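Local coordinates for protein protocadherin gamma-B3 (Homo sapiens, PDB 5K8R) that probably mediates calcium-dependent cell adhesion and may help establish specific neuronal connections in the brain through its extracellular cadherin repeats, at residues A[203-215]-A[287-299]. Numbering follows the deposited sequence.
Sequences ADANDNPPVFTQD and IGVEAKDGGHHTA. With CA (calcium ion), chain J; CA (calcium ion), chain H; CA (calcium ion), chain I.
Asp293 and the linker residues Asn206 and Asn208 share one calcium ion (chain H), joining the DANDNPP linker to the third cadherin repeat. Asp293 OD2 lies 2.7 Å from the metal and the Asn208 carbonyl O 2.4 Å; Asn206 binds through its side chain, while Asp238, Asp240 and Asn244 complete the site. Asp293 CG sits between its backbone N and carbonyl carbon (chi1 58°), a rotation that puts OD2 on the metal. Beside the site, Pro209 CG rests over one face of the His297 imidazole, 4.2 Å from the ring centroid and 16° off its normal, a CH-pi contact. The ring's edge faces the Asn206 carbonyl, with NE2 3.1 Å from O. Replacing the His297 ring with an alanine methyl would remove the face under Pro209 CG and is likely to open a gap beside the linker at the Asn206 carbonyl. Pro210 CB meets Ala299 CB at 4.1 Å. With CG anti to its carbonyl carbon (chi1 -83°), Phe212 reaches inward, its CZ 3.5 Å from Ala291 CB and also against Val289 CG1. Phe212, on strand 211-212 beside strand 230-237, thus packs between the two sheets of the cadherin sandwich, touching Val234 of its own sheet and Cys301 on strand 298-308, the hairpin partner of strand 284-292.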
loop_
_atom_site.group_PDB
_atom_site.type_symbol
_atom_site.label_atom_id
_atom_site.label_comp_id
_atom_site.label_asym_id
_atom_site.label_seq_id
_atom_site.Cartn_x
_atom_site.Cartn_y
_atom_site.Cartn_z
ATOM N N ALA A 203 -6.955 -6.571 -6.723
ATOM C CA ALA A 203 -5.855 -5.770 -6.205
ATOM C C ALA A 203 -5.072 -6.557 -5.162
ATOM O O ALA A 203 -5.649 -7.256 -4.323
ATOM C CB ALA A 203 -6.380 -4.469 -5.602
ATOM N N ASP A 204 -3.748 -6.435 -5.213
ATOM C CA ASP A 204 -2.877 -7.215 -4.345
ATOM C C ASP A 204 -2.898 -6.683 -2.918
ATOM O O ASP A 204 -2.947 -5.472 -2.687
ATOM C CB ASP A 204 -1.442 -7.200 -4.872
ATOM C CG ASP A 204 -0.508 -8.070 -4.047
ATOM O OD1 ASP A 204 -0.867 -9.235 -3.769
ATOM O OD2 ASP A 204 0.579 -7.587 -3.670
ATOM N N ALA A 205 -2.855 -7.605 -1.961
ATOM C CA ALA A 205 -2.661 -7.286 -0.557
ATOM C C ALA A 205 -1.437 -8.029 -0.041
ATOM O O ALA A 205 -1.033 -9.058 -0.589
ATOM C CB ALA A 205 -3.893 -7.652 0.279
ATOM N N ASN A 206 -0.844 -7.496 1.024
ATOM C CA ASN A 206 0.371 -8.078 1.594
ATOM C C ASN A 206 0.019 -9.194 2.580
ATOM O O ASN A 206 0.318 -9.139 3.772
ATOM C CB ASN A 206 1.212 -6.996 2.260
ATOM C CG ASN A 206 2.628 -7.456 2.544
ATOM O OD1 ASN A 206 3.306 -7.987 1.666
ATOM N ND2 ASN A 206 3.074 -7.270 3.779
ATOM N N ASP A 207 -0.628 -10.231 2.050
ATOM C CA ASP A 207 -1.054 -11.373 2.845
ATOM C C ASP A 207 -0.070 -12.534 2.788
ATOM O O ASP A 207 -0.402 -13.637 3.236
ATOM C CB ASP A 207 -2.444 -11.839 2.399
ATOM C CG ASP A 207 -2.555 -12.005 0.893
ATOM O OD1 ASP A 207 -1.518 -12.197 0.225
ATOM O OD2 ASP A 207 -3.692 -11.946 0.376
ATOM N N ASN A 208 1.125 -12.317 2.251
ATOM C CA ASN A 208 2.142 -13.362 2.143
ATOM C C ASN A 208 3.460 -12.843 2.697
ATOM O O ASN A 208 4.061 -11.928 2.099
ATOM C CB ASN A 208 2.310 -13.817 0.696
ATOM C CG ASN A 208 1.104 -14.574 0.179
ATOM O OD1 ASN A 208 0.960 -15.772 0.421
ATOM N ND2 ASN A 208 0.230 -13.878 -0.541
ATOM N N PRO A 209 3.939 -13.373 3.818
ATOM C CA PRO A 209 5.252 -12.968 4.333
ATOM C C PRO A 209 6.365 -13.566 3.493
ATOM O O PRO A 209 6.130 -14.505 2.718
ATOM C CB PRO A 209 5.266 -13.537 5.762
ATOM C CG PRO A 209 3.835 -13.893 6.067
ATOM C CD PRO A 209 3.233 -14.261 4.752
ATOM N N PRO A 210 7.587 -13.044 3.603
ATOM C CA PRO A 210 8.715 -13.676 2.910
ATOM C C PRO A 210 8.982 -15.069 3.460
ATOM O O PRO A 210 8.721 -15.360 4.629
ATOM C CB PRO A 210 9.886 -12.727 3.193
ATOM C CG PRO A 210 9.247 -11.423 3.546
ATOM C CD PRO A 210 7.976 -11.781 4.252
ATOM N N VAL A 211 9.502 -15.938 2.595
ATOM C CA VAL A 211 9.803 -17.321 2.951
ATOM C C VAL A 211 11.219 -17.635 2.490
ATOM O O VAL A 211 11.500 -17.622 1.285
ATOM C CB VAL A 211 8.804 -18.310 2.329
ATOM C CG1 VAL A 211 9.283 -19.739 2.530
ATOM C CG2 VAL A 211 7.421 -18.119 2.932
ATOM N N PHE A 212 12.104 -17.917 3.441
ATOM C CA PHE A 212 13.465 -18.309 3.103
ATOM C C PHE A 212 13.481 -19.711 2.511
ATOM O O PHE A 212 12.728 -20.593 2.935
ATOM C CB PHE A 212 14.364 -18.257 4.337
ATOM C CG PHE A 212 14.906 -16.891 4.638
ATOM C CD1 PHE A 212 15.923 -16.351 3.866
ATOM C CD2 PHE A 212 14.411 -16.151 5.699
ATOM C CE1 PHE A 212 16.428 -15.095 4.141
ATOM C CE2 PHE A 212 14.913 -14.895 5.979
ATOM C CZ PHE A 212 15.924 -14.368 5.200
ATOM N N THR A 213 14.355 -19.915 1.521
ATOM C CA THR A 213 14.483 -21.233 0.911
ATOM C C THR A 213 15.078 -22.246 1.881
ATOM O O THR A 213 14.839 -23.451 1.741
ATOM C CB THR A 213 15.337 -21.148 -0.354
ATOM O OG1 THR A 213 16.674 -20.767 -0.005
ATOM C CG2 THR A 213 14.761 -20.120 -1.312
ATOM N N GLN A 214 15.855 -21.783 2.859
ATOM C CA GLN A 214 16.438 -22.644 3.876
ATOM C C GLN A 214 16.383 -21.937 5.219
ATOM O O GLN A 214 16.581 -20.720 5.296
ATOM C CB GLN A 214 17.893 -23.009 3.549
ATOM C CG GLN A 214 18.095 -23.719 2.222
ATOM C CD GLN A 214 19.556 -24.007 1.938
ATOM O OE1 GLN A 214 20.406 -23.884 2.819
ATOM N NE2 GLN A 214 19.855 -24.387 0.701
ATOM N N ASP A 215 16.110 -22.700 6.276
ATOM C CA ASP A 215 16.185 -22.174 7.632
ATOM C C ASP A 215 17.611 -22.126 8.162
ATOM O O ASP A 215 17.825 -21.651 9.282
ATOM C CB ASP A 215 15.310 -23.006 8.574
ATOM C CG ASP A 215 13.831 -22.852 8.283
ATOM O OD1 ASP A 215 13.420 -21.751 7.858
ATOM O OD2 ASP A 215 13.080 -23.830 8.481
ATOM N N ILE A 287 24.979 -16.428 12.563
ATOM C CA ILE A 287 24.433 -15.087 12.389
ATOM C C ILE A 287 22.960 -15.199 12.023
ATOM O O ILE A 287 22.589 -16.009 11.168
ATOM C CB ILE A 287 25.195 -14.304 11.303
ATOM C CG1 ILE A 287 26.692 -14.272 11.613
ATOM C CG2 ILE A 287 24.642 -12.900 11.175
ATOM C CD1 ILE A 287 27.539 -13.810 10.447
ATOM N N GLY A 288 22.126 -14.381 12.660
ATOM C CA GLY A 288 20.716 -14.323 12.319
ATOM C C GLY A 288 20.467 -13.358 11.167
ATOM O O GLY A 288 21.040 -12.270 11.110
ATOM N N VAL A 289 19.591 -13.769 10.254
ATOM C CA VAL A 289 19.276 -13.003 9.054
ATOM C C VAL A 289 17.776 -12.739 9.021
ATOM O O VAL A 289 16.972 -13.654 9.245
ATOM C CB VAL A 289 19.733 -13.734 7.778
ATOM C CG1 VAL A 289 19.281 -12.975 6.538
ATOM C CG2 VAL A 289 21.245 -13.902 7.780
ATOM N N GLU A 290 17.409 -11.491 8.741
ATOM C CA GLU A 290 16.025 -11.049 8.663
ATOM C C GLU A 290 15.711 -10.581 7.248
ATOM O O GLU A 290 16.531 -9.911 6.609
ATOM C CB GLU A 290 15.755 -9.911 9.655
ATOM C CG GLU A 290 14.382 -9.268 9.522
ATOM C CD GLU A 290 14.276 -7.957 10.274
ATOM O OE1 GLU A 290 15.328 -7.351 10.567
ATOM O OE2 GLU A 290 13.142 -7.532 10.576
ATOM N N ALA A 291 14.523 -10.940 6.768
ATOM C CA ALA A 291 14.011 -10.494 5.479
ATOM C C ALA A 291 12.684 -9.783 5.695
ATOM O O ALA A 291 11.781 -10.328 6.342
ATOM C CB ALA A 291 13.832 -11.668 4.515
ATOM N N LYS A 292 12.569 -8.569 5.160
ATOM C CA LYS A 292 11.362 -7.765 5.288
ATOM C C LYS A 292 10.817 -7.418 3.909
ATOM O O LYS A 292 11.558 -7.386 2.923
ATOM C CB LYS A 292 11.628 -6.475 6.075
ATOM C CG LYS A 292 12.062 -6.692 7.514
ATOM C CD LYS A 292 12.430 -5.374 8.176
ATOM C CE LYS A 292 11.279 -4.382 8.114
ATOM N NZ LYS A 292 11.645 -3.070 8.718
ATOM N N ASP A 293 9.515 -7.156 3.847
ATOM C CA ASP A 293 8.876 -6.714 2.618
ATOM C C ASP A 293 8.346 -5.290 2.793
ATOM O O ASP A 293 8.637 -4.611 3.787
ATOM C CB ASP A 293 7.774 -7.695 2.197
ATOM C CG ASP A 293 6.702 -7.883 3.259
ATOM O OD1 ASP A 293 6.728 -7.174 4.287
ATOM O OD2 ASP A 293 5.818 -8.743 3.053
ATOM N N GLY A 294 7.563 -4.834 1.812
ATOM C CA GLY A 294 7.027 -3.483 1.877
ATOM C C GLY A 294 6.001 -3.303 2.980
ATOM O O GLY A 294 5.933 -2.241 3.606
ATOM N N GLY A 295 5.194 -4.329 3.232
ATOM C CA GLY A 295 4.217 -4.314 4.300
ATOM C C GLY A 295 4.754 -4.701 5.660
ATOM O O GLY A 295 3.962 -4.970 6.571
ATOM N N HIS A 296 6.077 -4.750 5.817
ATOM C CA HIS A 296 6.756 -5.016 7.082
ATOM C C HIS A 296 6.521 -6.430 7.604
ATOM O O HIS A 296 6.671 -6.678 8.805
ATOM C CB HIS A 296 6.366 -3.987 8.149
ATOM C CG HIS A 296 6.589 -2.569 7.725
ATOM N ND1 HIS A 296 5.585 -1.780 7.208
ATOM C CD2 HIS A 296 7.706 -1.804 7.726
ATOM C CE1 HIS A 296 6.071 -0.586 6.917
ATOM N NE2 HIS A 296 7.357 -0.575 7.222
ATOM N N HIS A 297 6.157 -7.368 6.734
ATOM C CA HIS A 297 6.201 -8.776 7.105
ATOM C C HIS A 297 7.652 -9.227 7.207
ATOM O O HIS A 297 8.497 -8.840 6.397
ATOM C CB HIS A 297 5.453 -9.632 6.083
ATOM C CG HIS A 297 3.988 -9.764 6.358
ATOM N ND1 HIS A 297 3.458 -9.677 7.627
ATOM C CD2 HIS A 297 2.941 -9.981 5.528
ATOM C CE1 HIS A 297 2.147 -9.834 7.566
ATOM N NE2 HIS A 297 1.809 -10.020 6.303
ATOM N N THR A 298 7.942 -10.051 8.210
ATOM C CA THR A 298 9.309 -10.439 8.517
ATOM C C THR A 298 9.474 -11.951 8.451
ATOM O O THR A 298 8.532 -12.713 8.694
ATOM C CB THR A 298 9.726 -9.939 9.905
ATOM O OG1 THR A 298 8.790 -10.406 10.884
ATOM C CG2 THR A 298 9.768 -8.418 9.933
ATOM N N ALA A 299 10.690 -12.373 8.110
ATOM C CA ALA A 299 11.094 -13.769 8.162
ATOM C C ALA A 299 12.518 -13.831 8.691
ATOM O O ALA A 299 13.304 -12.900 8.497
ATOM C CB ALA A 299 11.002 -14.448 6.790
HETATM CA CA CA J . -1.233 -11.058 -1.969
HETATM CA CA CA H . 4.566 -9.913 0.964
HETATM CA CA CA I . -3.675 -13.868 -1.243
HETATM O O HOH W 1 -5.735 -14.902 -0.286
#